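Local coordinates for protein carboxylesterase SOBER1 (PDB 6AVX) that hydrolyses short-chain carboxylic esters, shows phospholipase A2 activity and negatively regulates the plant hypersensitive response triggered by a bacterial effector, at residues T6-L11 against A36-P41; V102-L107 against K123-G128; F28-L33 against Y203-I208. The protein carries 1 engineered substitution. All coordinates share one frame; numbering follows the deposited sequence. Where two conformers were deposited one is given.

Contact 1. Residues T6-L11 against A36-P41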
ATOM      1  N   THR A   6       6.053 -17.136   4.037  1.00 17.29           N
ATOM      2  CA  THR A   6       5.349 -15.949   3.531  1.00 12.07           C
ATOM      3  C   THR A   6       5.596 -14.765   4.459  1.00  9.83           C
ATOM      4  O   THR A   6       5.550 -14.903   5.682  1.00 10.54           O
ATOM      5  CB  THR A   6       3.850 -16.218   3.451  1.00 17.76           C
ATOM      6  OG1 THR A   6       3.608 -17.328   2.572  1.00 27.76           O
ATOM      7  CG2 THR A   6       3.105 -15.003   2.948  1.00 14.47           C
ATOM      8  N   PHE A   7       5.874 -13.596   3.892  1.00  7.33           N
ATOM      9  CA  PHE A   7       6.140 -12.382   4.648  1.00  6.57           C
ATOM     10  C   PHE A   7       5.127 -11.338   4.213  1.00  6.96           C
ATOM     11  O   PHE A   7       4.978 -11.082   3.010  1.00  7.97           O
ATOM     12  CB  PHE A   7       7.547 -11.881   4.323  1.00  8.45           C
ATOM     13  CG  PHE A   7       7.901 -10.593   4.997  1.00  8.82           C
ATOM     14  CD1 PHE A   7       8.163 -10.557   6.347  1.00  9.44           C
ATOM     15  CD2 PHE A   7       7.985  -9.416   4.277  1.00  9.67           C
ATOM     16  CE1 PHE A   7       8.486  -9.371   6.974  1.00 13.19           C
ATOM     17  CE2 PHE A   7       8.316  -8.226   4.901  1.00 12.34           C
ATOM     18  CZ  PHE A   7       8.561  -8.203   6.247  1.00 11.58           C
ATOM     19  N   ILE A   8       4.436 -10.738   5.172  1.00  5.86           N
ATOM     20  CA  ILE A   8       3.413  -9.728   4.905  1.00  6.29           C
ATOM     21  C   ILE A   8       3.788  -8.478   5.683  1.00  6.48           C
ATOM     22  O   ILE A   8       3.807  -8.488   6.924  1.00  7.26           O
ATOM     23  CB  ILE A   8       2.004 -10.206   5.287  1.00  6.53           C
ATOM     24  CG1 ILE A   8       1.705 -11.553   4.614  1.00  7.98           C
ATOM     25  CG2 ILE A   8       0.986  -9.156   4.901  1.00  7.72           C
ATOM     26  CD1 ILE A   8       0.374 -12.175   5.002  1.00  9.53           C
ATOM     27  N   LEU A   9       4.084  -7.407   4.955  1.00  6.11           N
ATOM     28  CA  LEU A   9       4.393  -6.108   5.521  1.00  5.70           C
ATOM     29  C   LEU A   9       3.132  -5.263   5.436  1.00  5.68           C
ATOM     30  O   LEU A   9       2.574  -5.101   4.347  1.00  8.05           O
ATOM     31  CB  LEU A   9       5.505  -5.467   4.690  1.00  6.43           C
ATOM     32  CG  LEU A   9       5.960  -4.087   5.147  1.00  7.34           C
ATOM     33  CD1 LEU A   9       6.542  -4.170   6.536  1.00  9.30           C
ATOM     34  CD2 LEU A   9       6.942  -3.478   4.174  1.00  7.82           C
ATOM     35  N   TRP A  10       2.670  -4.734   6.563  1.00  5.35           N
ATOM     36  CA  TRP A  10       1.478  -3.897   6.619  1.00  5.65           C
ATOM     37  C   TRP A  10       1.863  -2.483   7.010  1.00  5.69           C
ATOM     38  O   TRP A  10       2.498  -2.291   8.048  1.00  6.29           O
ATOM     39  CB  TRP A  10       0.466  -4.427   7.637  1.00  7.84           C
ATOM     40  CG  TRP A  10      -0.824  -3.661   7.549  1.00  8.84           C
ATOM     41  CD1 TRP A  10      -1.094  -2.433   8.077  1.00 10.83           C
ATOM     42  CD2 TRP A  10      -1.993  -4.050   6.822  1.00 10.01           C
ATOM     43  NE1 TRP A  10      -2.368  -2.034   7.724  1.00 11.59           N
ATOM     44  CE2 TRP A  10      -2.937  -3.013   6.962  1.00 10.69           C
ATOM     45  CE3 TRP A  10      -2.344  -5.180   6.094  1.00 10.43           C
ATOM     46  CZ2 TRP A  10      -4.203  -3.076   6.386  1.00 12.65           C
ATOM     47  CZ3 TRP A  10      -3.610  -5.236   5.516  1.00 12.40           C
ATOM     48  CH2 TRP A  10      -4.516  -4.197   5.679  1.00 13.70           C
ATOM     49  N   LEU A  11       1.438  -1.497   6.222  1.00  5.16           N
ATOM     50  CA  LEU A  11       1.806  -0.098   6.402  1.00  4.78           C
ATOM     51  C   LEU A  11       0.580   0.700   6.826  1.00  5.11           C
ATOM     52  O   LEU A  11      -0.386   0.819   6.064  1.00  5.73           O
ATOM     53  CB  LEU A  11       2.384   0.455   5.103  1.00  5.39           C
ATOM     54  CG  LEU A  11       3.597  -0.316   4.588  1.00  5.47           C
ATOM     55  CD1 LEU A  11       4.052   0.175   3.240  1.00  7.70           C
ATOM     56  CD2 LEU A  11       4.748  -0.293   5.600  1.00  8.34           C
ATOM     57  N   ALA A  36       2.318 -17.268   8.270  1.00  8.55           N
ATOM     58  CA  ALA A  36       2.878 -16.054   7.697  1.00  7.93           C
ATOM     59  C   ALA A  36       3.611 -15.254   8.757  1.00  9.04           C
ATOM     60  O   ALA A  36       3.189 -15.181   9.919  1.00  9.95           O
ATOM     61  CB  ALA A  36       1.772 -15.201   7.082  1.00  9.80           C
ATOM     62  N   SER A  37       4.711 -14.648   8.343  1.00  8.15           N
ATOM     63  CA  SER A  37       5.459 -13.714   9.172  0.51  8.44           C
ATOM     64  C   SER A  37       4.985 -12.308   8.842  1.00  8.38           C
ATOM     65  O   SER A  37       5.168 -11.843   7.715  1.00 10.50           O
ATOM     66  CB  SER A  37       6.953 -13.828   8.877  0.51  9.49           C
ATOM     67  OG  SER A  37       7.689 -12.856   9.605  0.51 12.27           O
ATOM     68  N   TRP A  38       4.374 -11.642   9.803  1.00  8.03           N
ATOM     69  CA  TRP A  38       3.848 -10.302   9.610  1.00  7.23           C
ATOM     70  C   TRP A  38       4.808  -9.280  10.191  1.00  8.02           C
ATOM     71  O   TRP A  38       5.498  -9.542  11.183  1.00 10.19           O
ATOM     72  CB  TRP A  38       2.526 -10.146  10.355  1.00  9.32           C
ATOM     73  CG  TRP A  38       1.403 -10.941   9.825  1.00  8.66           C
ATOM     74  CD1 TRP A  38       1.166 -12.269  10.031  1.00 12.52           C
ATOM     75  CD2 TRP A  38       0.338 -10.469   9.006  1.00  8.77           C
ATOM     76  NE1 TRP A  38       0.020 -12.644   9.385  1.00 12.07           N
ATOM     77  CE2 TRP A  38      -0.522 -11.556   8.761  1.00  9.93           C
ATOM     78  CE3 TRP A  38       0.009  -9.227   8.479  1.00  9.06           C
ATOM     79  CZ2 TRP A  38      -1.670 -11.440   7.993  1.00 10.95           C
ATOM     80  CZ3 TRP A  38      -1.136  -9.115   7.724  1.00 11.24           C
ATOM     81  CH2 TRP A  38      -1.966 -10.221   7.490  1.00 11.35           C
ATOM     82  N   LEU A  39       4.824  -8.088   9.595  1.00  6.39           N
ATOM     83  CA  LEU A  39       5.557  -6.971  10.165  1.00  6.94           C
ATOM     84  C   LEU A  39       4.740  -5.702  10.012  1.00  6.69           C
ATOM     85  O   LEU A  39       4.259  -5.393   8.922  1.00  6.74           O
ATOM     86  CB  LEU A  39       6.914  -6.821   9.488  1.00  7.64           C
ATOM     87  CG  LEU A  39       7.830  -5.805  10.145  1.00  9.49           C
ATOM     88  CD1 LEU A  39       8.252  -6.255  11.538  1.00 13.13           C
ATOM     89  CD2 LEU A  39       9.050  -5.580   9.279  1.00 12.86           C
ATOM     90  N   PHE A  40       4.568  -4.997  11.122  1.00  5.85           N
ATOM     91  CA  PHE A  40       3.789  -3.767  11.188  1.00  6.58           C
ATOM     92  C   PHE A  40       4.718  -2.665  11.686  1.00  7.12           C
ATOM     93  O   PHE A  40       4.740  -2.368  12.889  1.00  7.56           O
ATOM     94  CB  PHE A  40       2.615  -3.924  12.150  1.00  7.39           C
ATOM     95  CG  PHE A  40       1.516  -4.835  11.650  1.00  6.97           C
ATOM     96  CD1 PHE A  40       0.363  -4.308  11.132  1.00  7.53           C
ATOM     97  CD2 PHE A  40       1.640  -6.223  11.717  1.00  6.77           C
ATOM     98  CE1 PHE A  40      -0.651  -5.130  10.676  1.00  8.11           C
ATOM     99  CE2 PHE A  40       0.608  -7.041  11.272  1.00  7.56           C
ATOM    100  CZ  PHE A  40      -0.518  -6.489  10.756  1.00  8.16           C
ATOM    101  N   PRO A  41       5.493  -2.040  10.800  1.00  6.25           N
ATOM    102  CA  PRO A  41       6.401  -0.961  11.215  1.00  6.19           C
ATOM    103  C   PRO A  41       5.622   0.293  11.569  1.00  6.38           C
ATOM    104  O   PRO A  41       4.428   0.421  11.274  1.00  6.94           O
ATOM    105  CB  PRO A  41       7.279  -0.740   9.981  1.00  7.77           C
ATOM    106  CG  PRO A  41       6.388  -1.121   8.847  1.00  6.96           C
ATOM    107  CD  PRO A  41       5.609  -2.312   9.362  1.00  6.16           C
TER
HETATM  108  O   HOH W   1       2.155  -0.383   9.946  1.00  6.84           O
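Ile8 and Trp38 face each other across two neighbouring parallel strands, 7-11 and 37-39, at one border of the central sheet of this alpha/beta-hydrolase. The strands belong to a beta-alpha-beta unit whose connection carries helix 18-21. Strand 37-39 is the outermost of the sheet on this side.

Four backbone hydrogen bonds join them in the staggered pattern of parallel strands. Ser37, Ile8 and Leu39 each use both their N-H and their C=O, while Thr6 lends only its O and Trp10 its N: Ser37 N donates to Thr6 O (2.8 Å) and Ile8 N to Ser37 O, then Leu39 N donates to Ile8 O and Trp10 N to Leu39 O (2.9 Å). Beyond the last of these, where the regular pairing stops, a water donates to both Trp10 O and Pro41 O and bridges the diverging chains.

Aromatic contacts occupy the face that bears Ile8 and Trp38. The two side chains run side by side in the same direction, and the isoleucine lies over one face of the indole: CG2 is 3.5 Å from Trp38 CZ3, while CD1 makes a CH-pi contact 3.9 Å from the six-membered ring centroid. With CG1 anti to the carbonyl carbon (chi1 -53°), both branches of Ile8 reach the ring. Further along, Trp10 CB sits over the Phe40 ring, 3.3 Å from CE1; the five-membered ring of Trp10 and the phenyl lie nearly parallel (26°) but are slid apart, so they barely overlap.

Apolar side chains pack on the other face, where helix 75-94 covers Phe7, Leu9 and Leu39. Leu39 CB rests 3.9 Å from Phe7 CZ, and the Leu9 side chain crosses the proline ring at about a right angle, its CD1 3.5 Å from Pro41 CD.

Contact 2. Residues V102-L107 against K123-G128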
ATOM      1  N   VAL A 102       6.568 -12.403  -0.731  1.00  7.17           N
ATOM      2  CA  VAL A 102       6.501 -11.134  -0.015  1.00  6.94           C
ATOM      3  C   VAL A 102       5.265 -10.399  -0.489  1.00  6.71           C
ATOM      4  O   VAL A 102       5.086 -10.189  -1.696  1.00  7.12           O
ATOM      5  CB  VAL A 102       7.750 -10.283  -0.297  1.00  7.58           C
ATOM      6  CG1 VAL A 102       7.597  -8.879   0.275  1.00  7.69           C
ATOM      7  CG2 VAL A 102       8.998 -10.973   0.254  1.00  7.48           C
ATOM      8  N   PHE A 103       4.436  -9.966   0.448  1.00  6.30           N
ATOM      9  CA  PHE A 103       3.251  -9.169   0.161  1.00  6.62           C
ATOM     10  C   PHE A 103       3.337  -7.872   0.942  1.00  6.06           C
ATOM     11  O   PHE A 103       3.662  -7.894   2.138  1.00  7.71           O
ATOM     12  CB  PHE A 103       1.988  -9.943   0.539  1.00  6.97           C
ATOM     13  CG  PHE A 103       1.803 -11.161  -0.294  1.00  6.73           C
ATOM     14  CD1 PHE A 103       2.462 -12.336   0.019  1.00  7.69           C
ATOM     15  CD2 PHE A 103       1.029 -11.111  -1.430  1.00  7.22           C
ATOM     16  CE1 PHE A 103       2.332 -13.455  -0.804  1.00  8.22           C
ATOM     17  CE2 PHE A 103       0.895 -12.228  -2.236  1.00  8.46           C
ATOM     18  CZ  PHE A 103       1.543 -13.381  -1.918  1.00  8.68           C
ATOM     19  N   ILE A 104       3.077  -6.752   0.277  1.00  5.15           N
ATOM     20  CA  ILE A 104       3.064  -5.433   0.898  0.61  5.60           C
ATOM     21  C   ILE A 104       1.624  -4.944   0.872  1.00  5.33           C
ATOM     22  O   ILE A 104       0.983  -4.979  -0.176  1.00  6.11           O
ATOM     23  CB  ILE A 104       3.971  -4.442   0.145  0.61  5.56           C
ATOM     24  CG1 ILE A 104       5.313  -5.072  -0.265  0.61  7.31           C
ATOM     25  CG2 ILE A 104       4.189  -3.196   0.991  0.61  7.83           C
ATOM     26  CD1 ILE A 104       6.128  -5.599   0.871  0.61  8.43           C
ATOM     27  N   CYS A 105       1.124  -4.475   2.009  1.00  5.79           N
ATOM     28  CA  CYS A 105      -0.252  -4.016   2.119  1.00  5.63           C
ATOM     29  C   CYS A 105      -0.278  -2.737   2.924  1.00  5.58           C
ATOM     30  O   CYS A 105       0.601  -2.499   3.751  1.00  5.60           O
ATOM     31  CB  CYS A 105      -1.104  -5.030   2.888  1.00  6.38           C
ATOM     32  SG  CYS A 105      -1.014  -6.742   2.378  1.00  8.75           S
ATOM     33  N   GLY A 106      -1.315  -1.936   2.739  1.00  4.97           N
ATOM     34  CA  GLY A 106      -1.435  -0.767   3.589  1.00  5.52           C
ATOM     35  C   GLY A 106      -2.711   0.007   3.357  1.00  5.28           C
ATOM     36  O   GLY A 106      -3.337  -0.067   2.291  1.00  5.57           O
ATOM     37  N   LEU A 107      -3.068   0.787   4.370  1.00  5.64           N
ATOM     38  CA  LEU A 107      -4.262   1.623   4.377  1.00  5.11           C
ATOM     39  C   LEU A 107      -3.918   3.083   4.125  1.00  5.41           C
ATOM     40  O   LEU A 107      -3.100   3.664   4.842  1.00  5.50           O
ATOM     41  CB  LEU A 107      -4.959   1.518   5.731  1.00  6.87           C
ATOM     42  CG  LEU A 107      -6.207   2.390   5.900  1.00  6.62           C
ATOM     43  CD1 LEU A 107      -7.320   1.986   4.929  1.00  8.02           C
ATOM     44  CD2 LEU A 107      -6.707   2.350   7.332  1.00 10.18           C
ATOM     45  N   LYS A 123      12.658  -6.381  -7.892  1.00  6.41           N
ATOM     46  CA  LYS A 123      12.222  -7.755  -8.085  1.00  5.87           C
ATOM     47  C   LYS A 123      10.703  -7.866  -8.034  1.00  7.14           C
ATOM     48  O   LYS A 123      10.026  -7.044  -7.409  1.00  6.83           O
ATOM     49  CB  LYS A 123      12.833  -8.651  -7.013  1.00  9.10           C
ATOM     50  CG  LYS A 123      14.364  -8.633  -7.106  1.00 11.18           C
ATOM     51  CD  LYS A 123      15.025  -9.439  -6.032  1.00 13.14           C
ATOM     52  CE  LYS A 123      16.545  -9.335  -6.145  1.00 16.59           C
ATOM     53  NZ  LYS A 123      17.209  -9.972  -4.995  1.00 18.32           N
ATOM     54  N   THR A 124      10.175  -8.876  -8.712  1.00  6.51           N
ATOM     55  CA  THR A 124       8.758  -9.212  -8.611  1.00  7.22           C
ATOM     56  C   THR A 124       8.463  -9.719  -7.212  1.00  6.94           C
ATOM     57  O   THR A 124       9.158 -10.598  -6.697  1.00  7.71           O
ATOM     58  CB  THR A 124       8.380 -10.304  -9.613  1.00  6.77           C
ATOM     59  OG1 THR A 124       8.853  -9.941 -10.922  1.00  7.51           O
ATOM     60  CG2 THR A 124       6.871 -10.518  -9.637  1.00  8.59           C
ATOM     61  N   LEU A 125       7.423  -9.191  -6.610  1.00  6.53           N
ATOM     62  CA  LEU A 125       6.978  -9.617  -5.289  1.00  5.76           C
ATOM     63  C   LEU A 125       5.686 -10.407  -5.432  1.00  6.47           C
ATOM     64  O   LEU A 125       5.114 -10.538  -6.519  1.00  6.69           O
ATOM     65  CB  LEU A 125       6.820  -8.406  -4.368  1.00  6.52           C
ATOM     66  CG  LEU A 125       8.085  -7.565  -4.209  1.00  6.24           C
ATOM     67  CD1 LEU A 125       7.783  -6.304  -3.412  1.00  8.36           C
ATOM     68  CD2 LEU A 125       9.214  -8.364  -3.596  1.00  9.68           C
ATOM     69  N   GLY A 126       5.219 -10.936  -4.302  1.00  6.91           N
ATOM     70  CA  GLY A 126       3.969 -11.671  -4.291  1.00  7.34           C
ATOM     71  C   GLY A 126       2.790 -10.784  -4.646  1.00  6.94           C
ATOM     72  O   GLY A 126       1.904 -11.169  -5.407  1.00  7.40           O
ATOM     73  N   GLY A 127       2.767  -9.576  -4.118  1.00  6.68           N
ATOM     74  CA  GLY A 127       1.685  -8.679  -4.435  1.00  7.28           C
ATOM     75  C   GLY A 127       1.727  -7.414  -3.611  1.00  5.77           C
ATOM     76  O   GLY A 127       2.381  -7.353  -2.565  1.00  6.85           O
ATOM     77  N   GLY A 128       0.985  -6.425  -4.075  1.00  6.01           N
ATOM     78  CA  GLY A 128       0.723  -5.213  -3.328  1.00  6.48           C
ATOM     79  C   GLY A 128      -0.770  -5.046  -3.144  1.00  6.05           C
ATOM     80  O   GLY A 128      -1.514  -5.022  -4.135  1.00  7.07           O
TER
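This is a buried, mostly backbone pairing of two parallel strands inside the central sheet, where the start of strand 102-107 meets the loop leading into strand 127-131. Phe103 lies beside Gly127 and Ile104 beside Gly128. Ile104 N donates to Gly127 O (3.0 Å) in the carbonyl plane, and the bond is nearly straight at 168°. One step earlier the pairing is less regular: Val102 O receives two weak bonds, from Gly126 N at 2.7 Å and from Gly127 N at 3.4 Å.

The strands are the two arms of a beta-alpha-beta unit joined by helix 109-120, and Gly106 on the first of them fits the GxSxG nucleophile elbow that presents Ser108, the probable nucleophile.

The absence of side chains at Gly126 and Gly127 lets the Phe103 ring lie close against the neighbouring backbone. Gly126 CA stands over one face, 4.0 Å from the ring centroid, and Phe103 CE2 comes within 3.4 Å of Gly126 C. The ring reaches that backbone because its CG is anti to the carbonyl carbon (chi1 -65°). Leu125 CD2 meets Val102 CB at 4.1 Å.

Contact 3. Residues F28-L33 against Y203-I208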
ATOM      1  N   PHE A  28      -6.989 -12.860   9.446  1.00  8.58           N
ATOM      2  CA  PHE A  28      -6.495 -13.786   8.432  1.00  8.88           C
ATOM      3  C   PHE A  28      -6.367 -15.129   9.140  1.00  9.04           C
ATOM      4  O   PHE A  28      -5.309 -15.502   9.653  1.00 11.19           O
ATOM      5  CB  PHE A  28      -5.155 -13.304   7.875  1.00  8.91           C
ATOM      6  CG  PHE A  28      -5.256 -12.053   7.040  1.00  9.05           C
ATOM      7  CD1 PHE A  28      -5.599 -10.833   7.607  1.00  9.13           C
ATOM      8  CD2 PHE A  28      -4.992 -12.092   5.681  1.00 10.53           C
ATOM      9  CE1 PHE A  28      -5.697  -9.677   6.832  1.00 10.00           C
ATOM     10  CE2 PHE A  28      -5.088 -10.942   4.903  1.00 11.89           C
ATOM     11  CZ  PHE A  28      -5.442  -9.741   5.482  1.00 11.15           C
ATOM     12  N   LYS A  29      -7.490 -15.844   9.198  1.00  8.63           N
ATOM     13  CA  LYS A  29      -7.648 -17.028  10.038  1.00  8.95           C
ATOM     14  C   LYS A  29      -7.422 -18.339   9.299  1.00 10.35           C
ATOM     15  O   LYS A  29      -7.541 -19.405   9.913  1.00 12.67           O
ATOM     16  CB  LYS A  29      -9.045 -17.031  10.667  1.00  9.93           C
ATOM     17  CG  LYS A  29      -9.282 -15.871  11.587  1.00 10.46           C
ATOM     18  CD  LYS A  29     -10.635 -15.990  12.253  1.00 12.17           C
ATOM     19  CE  LYS A  29     -10.957 -14.797  13.133  1.00 18.33           C
ATOM     20  NZ  LYS A  29     -10.076 -14.712  14.318  1.00 21.00           N
ATOM     21  N   SER A  30      -7.085 -18.301   8.020  1.00  8.89           N
ATOM     22  CA  SER A  30      -6.959 -19.528   7.248  1.00  9.62           C
ATOM     23  C   SER A  30      -5.737 -20.340   7.663  1.00 10.13           C
ATOM     24  O   SER A  30      -4.733 -19.811   8.140  1.00 10.01           O
ATOM     25  CB  SER A  30      -6.851 -19.216   5.761  1.00 10.99           C
ATOM     26  OG  SER A  30      -5.664 -18.500   5.479  1.00 12.00           O
ATOM     27  N   SER A  31      -5.818 -21.651   7.436  1.00  8.87           N
ATOM     28  CA  SER A  31      -4.636 -22.495   7.584  1.00  9.84           C
ATOM     29  C   SER A  31      -3.500 -22.015   6.694  1.00  9.95           C
ATOM     30  O   SER A  31      -2.334 -22.014   7.102  1.00 10.16           O
ATOM     31  CB  SER A  31      -4.978 -23.945   7.260  1.00 10.60           C
ATOM     32  OG  SER A  31      -5.939 -24.453   8.157  1.00 12.46           O
ATOM     33  N   GLU A  32      -3.823 -21.586   5.473  1.00  9.70           N
ATOM     34  CA  GLU A  32      -2.804 -21.239   4.493  1.00 11.64           C
ATOM     35  C   GLU A  32      -1.974 -20.045   4.925  1.00 12.09           C
ATOM     36  O   GLU A  32      -0.794 -19.959   4.576  1.00 17.03           O
ATOM     37  CB  GLU A  32      -3.457 -20.946   3.140  1.00 14.40           C
ATOM     38  CG  GLU A  32      -4.022 -22.171   2.435  1.00 17.27           C
ATOM     39  CD  GLU A  32      -5.430 -22.548   2.862  1.00 16.77           C
ATOM     40  OE1 GLU A  32      -6.010 -21.957   3.805  1.00 14.28           O
ATOM     41  OE2 GLU A  32      -5.989 -23.461   2.213  1.00 27.12           O
ATOM     42  N   LEU A  33      -2.558 -19.098   5.638  1.00  9.99           N
ATOM     43  CA  LEU A  33      -1.805 -17.940   6.085  1.00 11.79           C
ATOM     44  C   LEU A  33      -1.332 -18.066   7.524  1.00  9.99           C
ATOM     45  O   LEU A  33      -0.712 -17.138   8.050  1.00  9.78           O
ATOM     46  CB  LEU A  33      -2.625 -16.667   5.869  1.00 20.37           C
ATOM     47  CG  LEU A  33      -2.956 -16.336   4.398  1.00 23.54           C
ATOM     48  CD1 LEU A  33      -3.181 -14.852   4.273  1.00 37.87           C
ATOM     49  CD2 LEU A  33      -1.878 -16.783   3.417  1.00 34.49           C
ATOM     50  N   TYR A 203     -11.210 -10.828   1.565  1.00  8.53           N
ATOM     51  CA  TYR A 203     -10.947 -10.868   0.133  1.00  9.53           C
ATOM     52  C   TYR A 203      -9.459 -10.738  -0.160  1.00  8.16           C
ATOM     53  O   TYR A 203      -8.923 -11.440  -1.035  1.00  9.70           O
ATOM     54  CB  TYR A 203     -11.714  -9.746  -0.550  1.00 10.19           C
ATOM     55  CG  TYR A 203     -11.803  -9.889  -2.043  1.00 10.97           C
ATOM     56  CD1 TYR A 203     -12.774 -10.701  -2.612  1.00 14.67           C
ATOM     57  CD2 TYR A 203     -10.935  -9.218  -2.897  1.00 12.95           C
ATOM     58  CE1 TYR A 203     -12.882 -10.844  -3.978  1.00 17.78           C
ATOM     59  CE2 TYR A 203     -11.039  -9.354  -4.272  1.00 15.47           C
ATOM     60  CZ  TYR A 203     -12.010 -10.177  -4.801  1.00 14.75           C
ATOM     61  OH  TYR A 203     -12.127 -10.323  -6.161  1.00 19.07           O
ATOM     62  N   ILE A 204      -8.760  -9.865   0.570  1.00  7.44           N
ATOM     63  CA  ILE A 204      -7.309  -9.800   0.449  1.00  7.03           C
ATOM     64  C   ILE A 204      -6.688 -11.144   0.803  1.00  7.23           C
ATOM     65  O   ILE A 204      -5.772 -11.619   0.117  1.00  7.63           O
ATOM     66  CB  ILE A 204      -6.753  -8.648   1.307  1.00  7.82           C
ATOM     67  CG1 ILE A 204      -7.216  -7.299   0.748  1.00  7.20           C
ATOM     68  CG2 ILE A 204      -5.222  -8.721   1.383  1.00  8.24           C
ATOM     69  CD1 ILE A 204      -7.143  -6.176   1.737  1.00  9.28           C
ATOM     70  N   GLU A 205      -7.146 -11.767   1.893  1.00  8.18           N
ATOM     71  CA  GLU A 205      -6.620 -13.079   2.270  1.00  7.92           C
ATOM     72  C   GLU A 205      -6.802 -14.080   1.142  1.00  7.70           C
ATOM     73  O   GLU A 205      -5.882 -14.832   0.816  1.00  7.68           O
ATOM     74  CB  GLU A 205      -7.310 -13.584   3.533  1.00  7.79           C
ATOM     75  CG  GLU A 205      -6.862 -14.997   3.942  1.00  9.74           C
ATOM     76  CD  GLU A 205      -7.493 -15.465   5.227  1.00  8.93           C
ATOM     77  OE1 GLU A 205      -8.686 -15.161   5.421  1.00 11.94           O
ATOM     78  OE2 GLU A 205      -6.792 -16.086   6.039  1.00  9.57           O
ATOM     79  N   SER A 206      -7.985 -14.104   0.537  1.00  7.97           N
ATOM     80  CA  SER A 206      -8.234 -15.032  -0.563  1.00  9.15           C
ATOM     81  C   SER A 206      -7.311 -14.752  -1.742  1.00  8.40           C
ATOM     82  O   SER A 206      -6.853 -15.684  -2.414  1.00  8.75           O
ATOM     83  CB  SER A 206      -9.693 -14.944  -0.997  1.00 11.98           C
ATOM     84  OG  SER A 206     -10.551 -15.400   0.030  1.00 16.71           O
ATOM     85  N   TRP A 207      -7.062 -13.471  -2.035  1.00  8.26           N
ATOM     86  CA  TRP A 207      -6.148 -13.088  -3.110  1.00  7.66           C
ATOM     87  C   TRP A 207      -4.719 -13.528  -2.809  1.00  7.06           C
ATOM     88  O   TRP A 207      -4.040 -14.065  -3.686  1.00  8.71           O
ATOM     89  CB  TRP A 207      -6.266 -11.580  -3.310  1.00  8.72           C
ATOM     90  CG  TRP A 207      -5.231 -10.892  -4.151  1.00 10.98           C
ATOM     91  CD1 TRP A 207      -5.206 -10.764  -5.509  1.00 15.76           C
ATOM     92  CD2 TRP A 207      -4.104 -10.159  -3.656  1.00 11.75           C
ATOM     93  NE1 TRP A 207      -4.115  -9.997  -5.882  1.00 11.51           N
ATOM     94  CE2 TRP A 207      -3.428  -9.618  -4.763  1.00 13.65           C
ATOM     95  CE3 TRP A 207      -3.614  -9.903  -2.380  1.00 13.19           C
ATOM     96  CZ2 TRP A 207      -2.275  -8.838  -4.626  1.00 10.92           C
ATOM     97  CZ3 TRP A 207      -2.472  -9.134  -2.248  1.00 12.87           C
ATOM     98  CH2 TRP A 207      -1.823  -8.609  -3.362  1.00 13.07           C
ATOM     99  N   ILE A 208      -4.252 -13.347  -1.575  1.00  7.23           N
ATOM    100  CA  ILE A 208      -2.931 -13.855  -1.211  1.00  8.27           C
ATOM    101  C   ILE A 208      -2.871 -15.364  -1.404  1.00  8.42           C
ATOM    102  O   ILE A 208      -1.904 -15.896  -1.963  1.00  9.04           O
ATOM    103  CB  ILE A 208      -2.562 -13.450   0.227  1.00  7.68           C
ATOM    104  CG1 ILE A 208      -2.401 -11.934   0.313  1.00  8.54           C
ATOM    105  CG2 ILE A 208      -1.271 -14.125   0.643  1.00 10.35           C
ATOM    106  CD1 ILE A 208      -2.165 -11.406   1.729  1.00 11.98           C
TER
HETATM  107  O   HOH W   2      -9.940 -15.884   7.572  1.00 14.77           O
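Glu205 OE2 is gripped twice by Ser30, through the hydroxyl OG at 2.7 Å and the backbone N at 3.0 Å. The glutamate stands on helix 198-212, the C-terminal helix packed on the sheet of this alpha/beta-hydrolase, and the serine lies in the irregular loop between helix 18-21 and strand 37-39. The contact thus ties that loop to the helix, away from the probable catalytic residues.

Both serine donors approach from the same face of the carboxylate. Ser30 N meets OE2 on its syn side, 23° out of the plane, whereas OG comes from well above it. At chi1 65° the hydroxyl is held between the backbone N and the carbonyl carbon, near its own N-H; the same oxygen also accepts from Leu33 N three residues on, an ST motif. The second carboxylate oxygen is served by a water, which donates to Glu205 OE1 and accepts from Lys29 N. Two bonds to one oxygen and a water on the other would probably favour the charged form of this buried acid.

Apolar contacts surround this polar centre. The glutamate chain is extended, with CG anti to the backbone N (chi1 177°), and runs antiparallel to the side chains of Phe28 and Leu33 on its way to the serine. Its CB lies 3.5 Å from Phe28 CD2, and its CG is 3.7 Å from Leu33 CD1. At the far end of the phenyl, Ile204 CG2 approaches the ring edge near its plane. Ile208, one turn along the helix from Ile204, lies across Leu33, its CG2 meeting Leu33 CD2 at 3.9 Å.

In the fold
Contacts 1 and 2 lie in the same parallel sheet, their centres about 10 Å apart, because strands 7-11 and 102-107 are neighbours: Leu9 O and Leu11 N probably hydrogen-bond to Cys105 N and O, each at 2.8 Å. The helix of contact 3 packs on one face of that sheet. Phe28 CD1 of contact 3 touches Trp38 CH2 of contact 1 at 3.7 Å, and Trp207 CH2 lies 3.7 Å from Gly127 CA of contact 2. Ile208 meets both Ile8 and Phe103. Strand 102-107 of contact 2 runs straight into Ser108, the probable nucleophile; in contact 1 the Trp10 side chain is about 9 Å from that of Ser108 and about 11 Å from that of His194.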